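PDB 6J31: kcn28 from Kitasatospora, which is of unknown function but has the two-domain GT-B fold of glycosyltransferase-like proteins related to erythromycin biosynthesis protein CIII. Local coordinates for residues E23-H33 with T383-L394. Sequence-based numbering, arbitrary orientation.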
ATOM      1  N   GLU A  23      -5.813   9.337   7.359  1.00 32.26           N
ATOM      2  CA  GLU A  23      -6.761  10.428   7.172  1.00 33.41           C
ATOM      3  C   GLU A  23      -8.195   9.960   7.358  1.00 33.21           C
ATOM      4  O   GLU A  23      -9.050  10.746   7.784  1.00 35.40           O
ATOM      5  CB  GLU A  23      -6.575  11.064   5.798  1.00 36.10           C
ATOM      6  CG  GLU A  23      -5.250  11.803   5.644  1.00 37.83           C
ATOM      7  CD  GLU A  23      -4.945  12.711   6.823  1.00 38.37           C
ATOM      8  OE1 GLU A  23      -5.847  13.464   7.255  1.00 37.62           O
ATOM      9  OE2 GLU A  23      -3.797  12.668   7.317  1.00 39.41           O
ATOM     10  N   LEU A  24      -8.481   8.696   7.044  1.00 32.68           N
ATOM     11  CA  LEU A  24      -9.812   8.168   7.312  1.00 31.38           C
ATOM     12  C   LEU A  24     -10.087   8.115   8.812  1.00 30.22           C
ATOM     13  O   LEU A  24     -11.165   8.520   9.266  1.00 32.05           O
ATOM     14  CB  LEU A  24      -9.964   6.785   6.677  1.00 31.93           C
ATOM     15  CG  LEU A  24     -11.264   6.024   6.947  1.00 31.26           C
ATOM     16  CD1 LEU A  24     -12.446   6.889   6.561  1.00 31.38           C
ATOM     17  CD2 LEU A  24     -11.294   4.723   6.162  1.00 30.09           C
ATOM     18  N   ILE A  25      -9.117   7.641   9.599  1.00 28.07           N
ATOM     19  CA  ILE A  25      -9.303   7.580  11.047  1.00 30.61           C
ATOM     20  C   ILE A  25      -9.417   8.981  11.627  1.00 35.05           C
ATOM     21  O   ILE A  25     -10.253   9.243  12.501  1.00 35.23           O
ATOM     22  CB  ILE A  25      -8.156   6.797  11.712  1.00 28.84           C
ATOM     23  CG1 ILE A  25      -7.988   5.419  11.065  1.00 26.54           C
ATOM     24  CG2 ILE A  25      -8.426   6.655  13.199  1.00 27.58           C
ATOM     25  CD1 ILE A  25      -9.205   4.535  11.205  1.00 24.74           C
ATOM     26  N   ARG A  26      -8.581   9.904  11.146  1.00 39.05           N
ATOM     27  CA  ARG A  26      -8.650  11.288  11.596  1.00 41.51           C
ATOM     28  C   ARG A  26     -10.021  11.889  11.319  1.00 42.53           C
ATOM     29  O   ARG A  26     -10.564  12.626  12.152  1.00 44.04           O
ATOM     30  CB  ARG A  26      -7.558  12.104  10.912  1.00 43.53           C
ATOM     31  CG  ARG A  26      -7.253  13.417  11.589  1.00 45.15           C
ATOM     32  CD  ARG A  26      -6.455  14.334  10.677  1.00 47.16           C
ATOM     33  NE  ARG A  26      -5.232  13.695  10.200  1.00 50.22           N
ATOM     34  CZ  ARG A  26      -4.173  13.437  10.959  1.00 56.19           C
ATOM     35  NH1 ARG A  26      -4.180  13.744  12.248  1.00 65.16           N
ATOM     36  NH2 ARG A  26      -3.106  12.858  10.428  1.00 54.17           N
ATOM     37  N   GLU A  27     -10.597  11.589  10.151  1.00 40.58           N
ATOM     38  CA  GLU A  27     -11.923  12.101   9.821  1.00 38.47           C
ATOM     39  C   GLU A  27     -12.992  11.521  10.738  1.00 36.59           C
ATOM     40  O   GLU A  27     -13.903  12.238  11.166  1.00 35.57           O
ATOM     41  CB  GLU A  27     -12.257  11.801   8.359  1.00 39.18           C
ATOM     42  CG  GLU A  27     -13.699  12.125   7.976  1.00 40.20           C
ATOM     43  CD  GLU A  27     -14.030  13.608   8.067  1.00 42.20           C
ATOM     44  OE1 GLU A  27     -13.099  14.442   8.008  1.00 42.78           O
ATOM     45  OE2 GLU A  27     -15.227  13.938   8.219  1.00 43.06           O
ATOM     46  N   LEU A  28     -12.913  10.221  11.033  1.00 35.77           N
ATOM     47  CA  LEU A  28     -13.891   9.612  11.930  1.00 34.16           C
ATOM     48  C   LEU A  28     -13.798  10.209  13.327  1.00 34.19           C
ATOM     49  O   LEU A  28     -14.822  10.439  13.981  1.00 35.02           O
ATOM     50  CB  LEU A  28     -13.685   8.098  11.975  1.00 32.32           C
ATOM     51  CG  LEU A  28     -13.970   7.366  10.660  1.00 31.66           C
ATOM     52  CD1 LEU A  28     -13.500   5.922  10.721  1.00 31.88           C
ATOM     53  CD2 LEU A  28     -15.461   7.441  10.314  1.00 29.64           C
ATOM     54  N   VAL A  29     -12.578  10.495  13.785  1.00 34.67           N
ATOM     55  CA  VAL A  29     -12.405  11.158  15.074  1.00 36.95           C
ATOM     56  C   VAL A  29     -12.990  12.560  15.024  1.00 39.30           C
ATOM     57  O   VAL A  29     -13.706  12.986  15.939  1.00 38.83           O
ATOM     58  CB  VAL A  29     -10.915  11.183  15.462  1.00 37.22           C
ATOM     59  CG1 VAL A  29     -10.682  12.133  16.623  1.00 36.66           C
ATOM     60  CG2 VAL A  29     -10.429   9.783  15.794  1.00 36.87           C
ATOM     61  N   ALA A  30     -12.717  13.289  13.938  1.00 40.91           N
ATOM     62  CA  ALA A  30     -13.225  14.646  13.790  1.00 41.70           C
ATOM     63  C   ALA A  30     -14.745  14.694  13.761  1.00 42.33           C
ATOM     64  O   ALA A  30     -15.325  15.729  14.102  1.00 43.98           O
ATOM     65  CB  ALA A  30     -12.659  15.279  12.520  1.00 42.12           C
ATOM     66  N   ARG A  31     -15.405  13.605  13.379  1.00 42.54           N
ATOM     67  CA  ARG A  31     -16.860  13.571  13.353  1.00 40.70           C
ATOM     68  C   ARG A  31     -17.464  13.274  14.716  1.00 41.53           C
ATOM     69  O   ARG A  31     -18.680  13.076  14.807  1.00 41.46           O
ATOM     70  CB  ARG A  31     -17.344  12.538  12.336  1.00 39.98           C
ATOM     71  CG  ARG A  31     -17.001  12.905  10.903  1.00 38.25           C
ATOM     72  CD  ARG A  31     -17.714  12.024   9.901  1.00 35.18           C
ATOM     73  NE  ARG A  31     -17.271  12.329   8.546  1.00 34.86           N
ATOM     74  CZ  ARG A  31     -17.877  11.898   7.446  1.00 33.31           C
ATOM     75  NH1 ARG A  31     -18.953  11.129   7.544  1.00 33.00           N
ATOM     76  NH2 ARG A  31     -17.403  12.226   6.250  1.00 31.11           N
ATOM     77  N   GLY A  32     -16.648  13.233  15.766  1.00 42.62           N
ATOM     78  CA  GLY A  32     -17.135  13.046  17.117  1.00 41.93           C
ATOM     79  C   GLY A  32     -17.245  11.617  17.596  1.00 41.23           C
ATOM     80  O   GLY A  32     -17.805  11.390  18.674  1.00 42.38           O
ATOM     81  N   HIS A  33     -16.743  10.647  16.838  1.00 40.22           N
ATOM     82  CA  HIS A  33     -16.813   9.260  17.268  1.00 38.58           C
ATOM     83  C   HIS A  33     -15.654   8.912  18.194  1.00 37.85           C
ATOM     84  O   HIS A  33     -14.572   9.505  18.139  1.00 38.63           O
ATOM     85  CB  HIS A  33     -16.785   8.313  16.069  1.00 38.30           C
ATOM     86  CG  HIS A  33     -17.926   8.497  15.123  1.00 36.75           C
ATOM     87  ND1 HIS A  33     -19.232   8.247  15.479  1.00 36.18           N
ATOM     88  CD2 HIS A  33     -17.954   8.889  13.828  1.00 37.06           C
ATOM     89  CE1 HIS A  33     -20.019   8.490  14.447  1.00 37.36           C
ATOM     90  NE2 HIS A  33     -19.268   8.876  13.430  1.00 38.03           N
ATOM     91  N   THR A 383     -11.943  10.179   1.334  1.00 35.70           N
ATOM     92  CA  THR A 383     -12.123  10.104   2.783  1.00 33.89           C
ATOM     93  C   THR A 383     -13.583  10.262   3.180  1.00 34.74           C
ATOM     94  O   THR A 383     -14.103   9.497   4.004  1.00 34.81           O
ATOM     95  CB  THR A 383     -11.272  11.179   3.461  1.00 33.07           C
ATOM     96  OG1 THR A 383      -9.889  10.959   3.165  1.00 33.02           O
ATOM     97  CG2 THR A 383     -11.475  11.159   4.960  1.00 33.25           C
ATOM     98  N   MET A 384     -14.261  11.260   2.614  1.00 35.37           N
ATOM     99  CA  MET A 384     -15.622  11.554   3.044  1.00 36.86           C
ATOM    100  C   MET A 384     -16.570  10.416   2.693  1.00 35.60           C
ATOM    101  O   MET A 384     -17.446  10.066   3.493  1.00 36.23           O
ATOM    102  CB  MET A 384     -16.100  12.868   2.425  1.00 39.79           C
ATOM    103  CG  MET A 384     -15.228  14.059   2.798  1.00 43.19           C
ATOM    104  SD  MET A 384     -15.168  14.388   4.571  1.00 46.94           S
ATOM    105  CE  MET A 384     -13.693  15.400   4.660  1.00 46.68           C
ATOM    106  N   ARG A 385     -16.414   9.818   1.510  1.00 33.53           N
ATOM    107  CA  ARG A 385     -17.280   8.695   1.164  1.00 32.97           C
ATOM    108  C   ARG A 385     -16.996   7.489   2.053  1.00 31.81           C
ATOM    109  O   ARG A 385     -17.927   6.803   2.489  1.00 33.05           O
ATOM    110  CB  ARG A 385     -17.129   8.327  -0.311  1.00 32.61           C
ATOM    111  CG  ARG A 385     -18.151   7.292  -0.753  1.00 30.65           C
ATOM    112  CD  ARG A 385     -17.881   6.747  -2.138  1.00 28.64           C
ATOM    113  NE  ARG A 385     -18.881   5.747  -2.496  1.00 28.45           N
ATOM    114  CZ  ARG A 385     -18.836   4.994  -3.591  1.00 30.73           C
ATOM    115  NH1 ARG A 385     -17.840   5.130  -4.458  1.00 32.02           N
ATOM    116  NH2 ARG A 385     -19.791   4.104  -3.822  1.00 31.69           N
ATOM    117  N   ALA A 386     -15.718   7.224   2.340  1.00 30.79           N
ATOM    118  CA  ALA A 386     -15.371   6.101   3.203  1.00 30.33           C
ATOM    119  C   ALA A 386     -15.941   6.286   4.605  1.00 31.32           C
ATOM    120  O   ALA A 386     -16.507   5.349   5.183  1.00 30.49           O
ATOM    121  CB  ALA A 386     -13.855   5.932   3.258  1.00 29.28           C
ATOM    122  N   ALA A 387     -15.826   7.496   5.155  1.00 32.99           N
ATOM    123  CA  ALA A 387     -16.392   7.760   6.472  1.00 34.42           C
ATOM    124  C   ALA A 387     -17.912   7.626   6.457  1.00 35.77           C
ATOM    125  O   ALA A 387     -18.503   7.084   7.398  1.00 36.34           O
ATOM    126  CB  ALA A 387     -15.974   9.149   6.953  1.00 34.92           C
ATOM    127  N   ASP A 388     -18.565   8.108   5.394  1.00 38.26           N
ATOM    128  CA  ASP A 388     -20.019   7.984   5.307  1.00 39.60           C
ATOM    129  C   ASP A 388     -20.451   6.522   5.269  1.00 38.18           C
ATOM    130  O   ASP A 388     -21.446   6.146   5.899  1.00 37.22           O
ATOM    131  CB  ASP A 388     -20.548   8.728   4.083  1.00 42.57           C
ATOM    132  CG  ASP A 388     -20.383  10.233   4.196  1.00 45.61           C
ATOM    133  OD1 ASP A 388     -20.062  10.724   5.302  1.00 45.99           O
ATOM    134  OD2 ASP A 388     -20.580  10.925   3.175  1.00 46.54           O
ATOM    135  N   LEU A 389     -19.717   5.683   4.533  1.00 36.94           N
ATOM    136  CA  LEU A 389     -20.067   4.267   4.462  1.00 35.56           C
ATOM    137  C   LEU A 389     -19.895   3.579   5.812  1.00 35.73           C
ATOM    138  O   LEU A 389     -20.698   2.714   6.182  1.00 35.31           O
ATOM    139  CB  LEU A 389     -19.232   3.571   3.390  1.00 34.59           C
ATOM    140  CG  LEU A 389     -19.630   3.914   1.957  1.00 35.19           C
ATOM    141  CD1 LEU A 389     -18.752   3.171   0.962  1.00 35.59           C
ATOM    142  CD2 LEU A 389     -21.102   3.594   1.738  1.00 34.18           C
ATOM    143  N   ILE A 390     -18.853   3.945   6.557  1.00 35.79           N
ATOM    144  CA  ILE A 390     -18.636   3.362   7.876  1.00 35.75           C
ATOM    145  C   ILE A 390     -19.749   3.777   8.832  1.00 36.41           C
ATOM    146  O   ILE A 390     -20.224   2.974   9.646  1.00 36.20           O
ATOM    147  CB  ILE A 390     -17.248   3.761   8.409  1.00 35.19           C
ATOM    148  CG1 ILE A 390     -16.150   3.091   7.582  1.00 35.21           C
ATOM    149  CG2 ILE A 390     -17.107   3.380   9.876  1.00 35.81           C
ATOM    150  CD1 ILE A 390     -14.814   3.805   7.639  1.00 35.23           C
ATOM    151  N   GLU A 391     -20.176   5.036   8.758  1.00 37.76           N
ATOM    152  CA  GLU A 391     -21.237   5.504   9.639  1.00 40.80           C
ATOM    153  C   GLU A 391     -22.568   4.805   9.376  1.00 43.00           C
ATOM    154  O   GLU A 391     -23.400   4.743  10.286  1.00 42.24           O
ATOM    155  CB  GLU A 391     -21.380   7.021   9.517  1.00 41.40           C
ATOM    156  CG  GLU A 391     -20.294   7.761  10.280  1.00 44.10           C
ATOM    157  CD  GLU A 391     -20.453   9.264  10.245  1.00 46.68           C
ATOM    158  OE1 GLU A 391     -20.964   9.800   9.238  1.00 47.35           O
ATOM    159  OE2 GLU A 391     -20.082   9.909  11.247  1.00 47.19           O
ATOM    160  N   ARG A 392     -22.781   4.272   8.166  1.00 45.92           N
ATOM    161  CA  ARG A 392     -23.995   3.505   7.885  1.00 49.89           C
ATOM    162  C   ARG A 392     -24.065   2.244   8.732  1.00 48.97           C
ATOM    163  O   ARG A 392     -25.159   1.720   8.976  1.00 49.75           O
ATOM    164  CB  ARG A 392     -24.055   3.121   6.402  1.00 56.38           C
ATOM    165  CG  ARG A 392     -24.302   4.262   5.426  1.00 61.86           C
ATOM    166  CD  ARG A 392     -25.754   4.727   5.374  1.00 66.90           C
ATOM    167  NE  ARG A 392     -26.668   3.652   5.006  1.00 72.63           N
ATOM    168  CZ  ARG A 392     -27.993   3.705   5.127  1.00 77.07           C
ATOM    169  NH1 ARG A 392     -28.586   4.790   5.609  1.00 78.45           N
ATOM    170  NH2 ARG A 392     -28.732   2.659   4.768  1.00 79.08           N
ATOM    171  N   GLN A 393     -22.912   1.733   9.168  1.00 47.73           N
ATOM    172  CA  GLN A 393     -22.854   0.547  10.011  1.00 46.95           C
ATOM    173  C   GLN A 393     -23.065   0.853  11.488  1.00 45.81           C
ATOM    174  O   GLN A 393     -23.222  -0.083  12.279  1.00 44.71           O
ATOM    175  CB  GLN A 393     -21.509  -0.161   9.831  1.00 48.37           C
ATOM    176  CG  GLN A 393     -21.341  -0.830   8.482  1.00 49.88           C
ATOM    177  CD  GLN A 393     -22.494  -1.749   8.155  1.00 51.01           C
ATOM    178  OE1 GLN A 393     -22.919  -2.549   8.987  1.00 51.78           O
ATOM    179  NE2 GLN A 393     -23.022  -1.628   6.942  1.00 52.08           N
ATOM    180  N   LEU A 394     -23.066   2.128  11.882  1.00 45.90           N
ATOM    181  CA  LEU A 394     -23.293   2.475  13.277  1.00 45.35           C
ATOM    182  C   LEU A 394     -24.784   2.480  13.602  1.00 47.15           C
ATOM    183  O   LEU A 394     -25.615   2.789  12.744  1.00 50.42           O
ATOM    184  CB  LEU A 394     -22.692   3.840  13.592  1.00 43.42           C
ATOM    185  CG  LEU A 394     -21.193   3.966  13.328  1.00 40.45           C
ATOM    186  CD1 LEU A 394     -20.688   5.320  13.775  1.00 38.31           C
ATOM    187  CD2 LEU A 394     -20.431   2.849  14.024  1.00 39.19           C
TER
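Helices 23-30 and 383-391 approach to 9.4 Å between axes and cross at -59°; across them the CA atoms of L24 and T383 lie 5.4 Å apart, and L28 sits beside A387. L24 enters as a knob among T383, A386, A387 and I390; its CG lies anti to the backbone N (chi1 175°), which carries CD1 against A386 CB. CD2 of L24 meets I390 CD1 tip to tip at 3.9 Å, and L28 crosses I390 nearly at right angles. In the GT-B fold the C-terminal helix crosses back to the N-terminal Rossmann-like domain, and here helix 382-391 packs beside helix 22-30 against its parallel sheet: I390 and L394 touch I7, L28 and I390 touch L105. Toward the surface, R31 is extended from CG to NE, with A387 CB 3.3 Å above its guanidinium plane, over the centre. E27, one turn earlier, holds NE through the anti lone pair of OE2, which helps fix the group's rotation. NH1 forms two salt bridges, to D388 OD1 (2.5 Å), nearly along the C-O axis, and to E391 OE1 (2.9 Å), from above the carboxylate plane. Both E391 oxygens are engaged, since OE2 accepts H33 NE2 at 2.5 Å, and L394 CD1 approaches H33 CE1 to 3.3 Å.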